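Local coordinates for type-iv like pilin ttha1222 (PDB 5G2F), which is probably a pilin-like component of the type IV pilus machinery that serves DNA uptake in natural competence, represented here by its soluble domain, at residues Y54-L66 / L71-L83. Numbering follows the deposited sequence.
Sequences YLNALDYVIEASL and LKKVVYKSSDGTL
Ser78 sits against Tyr60 at one end of the paired strands. Its CB lies over the centre of the Tyr60 ring, a CH-pi contact of 3.5 Å from CB to the centroid. Its OG takes the backbone N-H of Tyr60 in a nearly straight bond, OG to N 2.9 Å. Chi1 of Tyr60, 55°, puts CG between its own backbone N and carbonyl carbon, which turns the ring under Ser78. The ring then presents CE1 to the edge of the Tyr76 ring, 3.9 Å from Tyr76 CE2. Ile62 CD1 also meets Tyr76, and Ala64 and Val74 continue this tightly packed face toward Leu66. Strands 60-66 and 73-77 form an antiparallel beta hairpin, the middle of the pilin sheet, and this face packs on helix 3-19. There Tyr60 touches Ala15 and its OH bonds to Glu19; an alanine in place of Tyr60 would probably leave Ser78 CB and the Tyr76 edge without their aromatic partner and Glu19 without that bond. The other face, carrying Val61, Glu63, Val75, Lys73 and Lys77, is more open to solvent, though Val61 CG1 still touches Val75 CG1 at 3.6 Å. Nearer the turn, the extended chain of Lys73 reaches back across the strands to a salt bridge with Glu63. Beyond the strand end, a water links Asp59 OD1, 2.6 Å away, to Ser78 OG.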
loop_
_atom_site.group_PDB
_atom_site.type_symbol
_atom_site.label_atom_id
_atom_site.label_comp_id
_atom_site.label_asym_id
_atom_site.label_seq_id
_atom_site.Cartn_x
_atom_site.Cartn_y
_atom_site.Cartn_z
ATOM N N TYR A 54 -4.613 -5.580 -10.129
ATOM C CA TYR A 54 -4.740 -4.879 -11.409
ATOM C C TYR A 54 -4.613 -5.863 -12.573
ATOM O O TYR A 54 -3.603 -6.562 -12.692
ATOM C CB TYR A 54 -3.695 -3.744 -11.492
ATOM C CG TYR A 54 -3.795 -2.777 -10.340
ATOM C CD1 TYR A 54 -3.172 -3.035 -9.086
ATOM C CD2 TYR A 54 -4.585 -1.658 -10.438
ATOM C CE1 TYR A 54 -3.308 -2.162 -8.009
ATOM C CE2 TYR A 54 -4.719 -0.774 -9.384
ATOM C CZ TYR A 54 -4.084 -1.013 -8.171
ATOM O OH TYR A 54 -4.250 -0.148 -7.118
ATOM N N LEU A 55 -5.670 -5.953 -13.399
ATOM C CA LEU A 55 -5.723 -6.866 -14.506
ATOM C C LEU A 55 -5.060 -6.283 -15.725
ATOM O O LEU A 55 -4.696 -7.008 -16.644
ATOM C CB LEU A 55 -7.183 -7.217 -14.854
ATOM C CG LEU A 55 -7.948 -7.865 -13.690
ATOM C CD1 LEU A 55 -9.416 -7.986 -14.075
ATOM C CD2 LEU A 55 -7.358 -9.189 -13.269
ATOM N N ASN A 56 -4.943 -4.966 -15.729
ATOM C CA ASN A 56 -4.258 -4.209 -16.775
ATOM C C ASN A 56 -4.142 -2.783 -16.208
ATOM O O ASN A 56 -4.426 -2.574 -15.025
ATOM C CB ASN A 56 -5.025 -4.319 -18.089
ATOM C CG ASN A 56 -6.486 -3.919 -17.951
ATOM O OD1 ASN A 56 -6.809 -2.770 -17.704
ATOM N ND2 ASN A 56 -7.396 -4.898 -18.134
ATOM N N ALA A 57 -3.776 -1.801 -17.012
ATOM C CA ALA A 57 -3.628 -0.418 -16.493
ATOM C C ALA A 57 -4.941 0.247 -16.127
ATOM O O ALA A 57 -4.956 1.253 -15.451
ATOM C CB ALA A 57 -2.899 0.428 -17.531
ATOM N N LEU A 58 -6.062 -0.278 -16.644
ATOM C CA LEU A 58 -7.343 0.340 -16.374
ATOM C C LEU A 58 -8.183 -0.389 -15.311
ATOM O O LEU A 58 -8.888 0.268 -14.576
ATOM C CB LEU A 58 -8.209 0.406 -17.628
ATOM C CG LEU A 58 -7.754 1.271 -18.809
ATOM C CD1 LEU A 58 -8.785 1.134 -19.932
ATOM C CD2 LEU A 58 -7.586 2.693 -18.365
ATOM N N ASP A 59 -8.125 -1.706 -15.272
ATOM C CA ASP A 59 -9.127 -2.514 -14.580
ATOM C C ASP A 59 -8.534 -3.138 -13.320
ATOM O O ASP A 59 -7.462 -3.680 -13.336
ATOM C CB ASP A 59 -9.675 -3.679 -15.469
ATOM C CG ASP A 59 -10.299 -3.223 -16.772
ATOM O OD1 ASP A 59 -10.924 -2.118 -16.829
ATOM O OD2 ASP A 59 -10.166 -4.029 -17.729
ATOM N N TYR A 60 -9.303 -3.094 -12.244
ATOM C CA TYR A 60 -8.885 -3.689 -10.988
ATOM C C TYR A 60 -10.012 -4.503 -10.373
ATOM O O TYR A 60 -11.201 -4.327 -10.712
ATOM C CB TYR A 60 -8.418 -2.608 -9.967
ATOM C CG TYR A 60 -9.407 -1.534 -9.686
ATOM C CD1 TYR A 60 -10.394 -1.688 -8.712
ATOM C CD2 TYR A 60 -9.433 -0.379 -10.433
ATOM C CE1 TYR A 60 -11.332 -0.702 -8.482
ATOM C CE2 TYR A 60 -10.356 0.622 -10.181
ATOM C CZ TYR A 60 -11.290 0.463 -9.207
ATOM O OH TYR A 60 -12.281 1.409 -9.016
ATOM N N VAL A 61 -9.613 -5.342 -9.406
ATOM C CA VAL A 61 -10.518 -6.112 -8.620
ATOM C C VAL A 61 -10.125 -5.937 -7.170
ATOM O O VAL A 61 -8.942 -6.115 -6.822
ATOM C CB VAL A 61 -10.439 -7.617 -8.968
ATOM C CG1 VAL A 61 -11.491 -8.397 -8.198
ATOM C CG2 VAL A 61 -10.676 -7.825 -10.452
ATOM N N ILE A 62 -11.094 -5.570 -6.348
ATOM C CA ILE A 62 -10.874 -5.487 -4.907
ATOM C C ILE A 62 -11.493 -6.707 -4.257
ATOM O O ILE A 62 -12.671 -7.006 -4.502
ATOM C CB ILE A 62 -11.557 -4.227 -4.306
ATOM C CG1 ILE A 62 -11.037 -2.960 -4.996
ATOM C CG2 ILE A 62 -11.351 -4.171 -2.812
ATOM C CD1 ILE A 62 -11.941 -1.754 -4.820
ATOM N N GLU A 63 -10.738 -7.374 -3.403
ATOM C CA GLU A 63 -11.234 -8.516 -2.632
ATOM C C GLU A 63 -11.090 -8.228 -1.178
ATOM O O GLU A 63 -9.984 -7.876 -0.731
ATOM C CB GLU A 63 -10.399 -9.751 -2.914
ATOM C CG GLU A 63 -10.546 -10.329 -4.298
ATOM C CD GLU A 63 -9.507 -11.404 -4.523
ATOM O OE1 GLU A 63 -9.764 -12.578 -4.140
ATOM O OE2 GLU A 63 -8.402 -11.065 -5.024
ATOM N N ALA A 64 -12.186 -8.291 -0.460
ATOM C CA ALA A 64 -12.140 -8.055 0.970
ATOM C C ALA A 64 -12.753 -9.235 1.715
ATOM O O ALA A 64 -13.786 -9.752 1.301
ATOM C CB ALA A 64 -12.860 -6.770 1.302
ATOM N N SER A 65 -12.093 -9.658 2.794
ATOM C CA SER A 65 -12.608 -10.688 3.663
ATOM C C SER A 65 -13.218 -10.035 4.841
ATOM O O SER A 65 -12.621 -9.093 5.397
ATOM C CB SER A 65 -11.511 -11.619 4.144
ATOM O OG SER A 65 -10.838 -12.166 3.044
ATOM N N LEU A 66 -14.398 -10.533 5.224
ATOM C CA LEU A 66 -15.141 -9.984 6.327
ATOM C C LEU A 66 -15.297 -11.033 7.416
ATOM O O LEU A 66 -15.525 -12.221 7.151
ATOM C CB LEU A 66 -16.538 -9.551 5.881
ATOM C CG LEU A 66 -16.637 -8.696 4.624
ATOM C CD1 LEU A 66 -18.084 -8.331 4.337
ATOM C CD2 LEU A 66 -15.776 -7.446 4.780
ATOM N N LEU A 71 -21.893 -12.367 4.659
ATOM C CA LEU A 71 -20.996 -13.039 3.704
ATOM C C LEU A 71 -19.552 -12.963 4.220
ATOM O O LEU A 71 -19.222 -12.114 5.034
ATOM C CB LEU A 71 -21.068 -12.437 2.281
ATOM C CG LEU A 71 -21.979 -12.904 1.158
ATOM C CD1 LEU A 71 -23.431 -12.797 1.567
ATOM C CD2 LEU A 71 -21.705 -12.073 -0.089
ATOM N N LYS A 72 -18.696 -13.830 3.701
ATOM C CA LYS A 72 -17.318 -13.943 4.147
ATOM C C LYS A 72 -16.393 -13.090 3.266
ATOM O O LYS A 72 -15.426 -12.522 3.739
ATOM C CB LYS A 72 -16.868 -15.411 4.082
ATOM C CG LYS A 72 -15.395 -15.653 4.419
ATOM C CD LYS A 72 -15.046 -15.078 5.791
ATOM C CE LYS A 72 -13.596 -15.302 6.199
ATOM N NZ LYS A 72 -13.409 -14.856 7.608
ATOM N N LYS A 73 -16.697 -13.030 1.987
ATOM C CA LYS A 73 -15.862 -12.317 1.033
ATOM C C LYS A 73 -16.726 -11.396 0.156
ATOM O O LYS A 73 -17.827 -11.765 -0.265
ATOM C CB LYS A 73 -15.127 -13.333 0.166
ATOM C CG LYS A 73 -13.879 -12.768 -0.476
ATOM C CD LYS A 73 -13.197 -13.779 -1.386
ATOM C CE LYS A 73 -12.025 -13.144 -2.117
ATOM N NZ LYS A 73 -11.246 -14.124 -2.916
ATOM N N VAL A 74 -16.252 -10.190 -0.095
ATOM C CA VAL A 74 -16.872 -9.360 -1.099
ATOM C C VAL A 74 -15.861 -9.005 -2.175
ATOM O O VAL A 74 -14.670 -8.807 -1.893
ATOM C CB VAL A 74 -17.540 -8.103 -0.571
ATOM C CG1 VAL A 74 -18.729 -8.505 0.291
ATOM C CG2 VAL A 74 -16.573 -7.249 0.198
ATOM N N VAL A 75 -16.352 -8.926 -3.415
ATOM C CA VAL A 75 -15.500 -8.666 -4.558
ATOM C C VAL A 75 -16.109 -7.553 -5.423
ATOM O O VAL A 75 -17.276 -7.630 -5.804
ATOM C CB VAL A 75 -15.354 -9.951 -5.389
ATOM C CG1 VAL A 75 -14.465 -9.734 -6.599
ATOM C CG2 VAL A 75 -14.821 -11.071 -4.541
ATOM N N TYR A 76 -15.323 -6.505 -5.693
ATOM C CA TYR A 76 -15.685 -5.424 -6.607
ATOM C C TYR A 76 -14.832 -5.525 -7.841
ATOM O O TYR A 76 -13.613 -5.641 -7.735
ATOM C CB TYR A 76 -15.495 -4.043 -5.975
ATOM C CG TYR A 76 -15.852 -2.927 -6.892
ATOM C CD1 TYR A 76 -17.166 -2.546 -7.106
ATOM C CD2 TYR A 76 -14.888 -2.307 -7.640
ATOM C CE1 TYR A 76 -17.494 -1.561 -8.024
ATOM C CE2 TYR A 76 -15.190 -1.272 -8.491
ATOM C CZ TYR A 76 -16.493 -0.895 -8.686
ATOM O OH TYR A 76 -16.771 0.076 -9.603
ATOM N N LYS A 77 -15.452 -5.460 -9.014
ATOM C CA LYS A 77 -14.736 -5.464 -10.304
ATOM C C LYS A 77 -15.000 -4.139 -10.995
ATOM O O LYS A 77 -16.172 -3.821 -11.341
ATOM C CB LYS A 77 -15.236 -6.650 -11.191
ATOM C CG LYS A 77 -14.822 -8.003 -10.595
ATOM C CD LYS A 77 -15.403 -9.211 -11.336
ATOM C CE LYS A 77 -15.076 -10.463 -10.551
ATOM N NZ LYS A 77 -15.650 -11.697 -11.156
ATOM N N SER A 78 -13.952 -3.371 -11.238
ATOM C CA SER A 78 -14.135 -2.078 -11.887
ATOM C C SER A 78 -14.613 -2.195 -13.328
ATOM O O SER A 78 -15.321 -1.287 -13.808
ATOM C CB SER A 78 -12.859 -1.229 -11.868
ATOM O OG SER A 78 -11.853 -1.787 -12.722
ATOM N N SER A 79 -14.299 -3.312 -13.990
ATOM C CA SER A 79 -14.631 -3.436 -15.393
ATOM C C SER A 79 -16.142 -3.475 -15.620
ATOM O O SER A 79 -16.606 -2.918 -16.621
ATOM C CB SER A 79 -14.006 -4.667 -16.071
ATOM O OG SER A 79 -14.338 -5.880 -15.376
ATOM N N ASP A 80 -16.857 -4.135 -14.736
ATOM C CA ASP A 80 -18.321 -4.285 -14.858
ATOM C C ASP A 80 -19.115 -3.595 -13.762
ATOM O O ASP A 80 -20.365 -3.618 -13.767
ATOM C CB ASP A 80 -18.726 -5.747 -15.086
ATOM C CG ASP A 80 -18.485 -6.647 -13.899
ATOM O OD1 ASP A 80 -18.145 -6.146 -12.816
ATOM O OD2 ASP A 80 -18.715 -7.887 -14.072
ATOM N N GLY A 81 -18.398 -2.988 -12.828
ATOM C CA GLY A 81 -19.002 -2.275 -11.709
ATOM C C GLY A 81 -19.809 -3.123 -10.767
ATOM O O GLY A 81 -20.702 -2.617 -10.056
ATOM N N THR A 82 -19.527 -4.420 -10.719
ATOM C CA THR A 82 -20.312 -5.339 -9.879
ATOM C C THR A 82 -19.650 -5.499 -8.511
ATOM O O THR A 82 -18.403 -5.444 -8.363
ATOM C CB THR A 82 -20.459 -6.764 -10.448
ATOM O OG1 THR A 82 -19.168 -7.356 -10.707
ATOM C CG2 THR A 82 -21.266 -6.736 -11.731
ATOM N N LEU A 83 -20.493 -5.675 -7.510
ATOM C CA LEU A 83 -20.073 -5.842 -6.137
ATOM C C LEU A 83 -20.876 -6.960 -5.546
ATOM O O LEU A 83 -22.105 -6.981 -5.677
ATOM C CB LEU A 83 -20.458 -4.598 -5.370
ATOM C CG LEU A 83 -20.101 -4.624 -3.887
ATOM C CD1 LEU A 83 -18.609 -4.575 -3.723
ATOM C CD2 LEU A 83 -20.778 -3.454 -3.189
HETATM O O HOH W 1 -12.157 -0.606 -15.098
HETATM O O HOH W 2 -12.159 -5.193 -13.307
#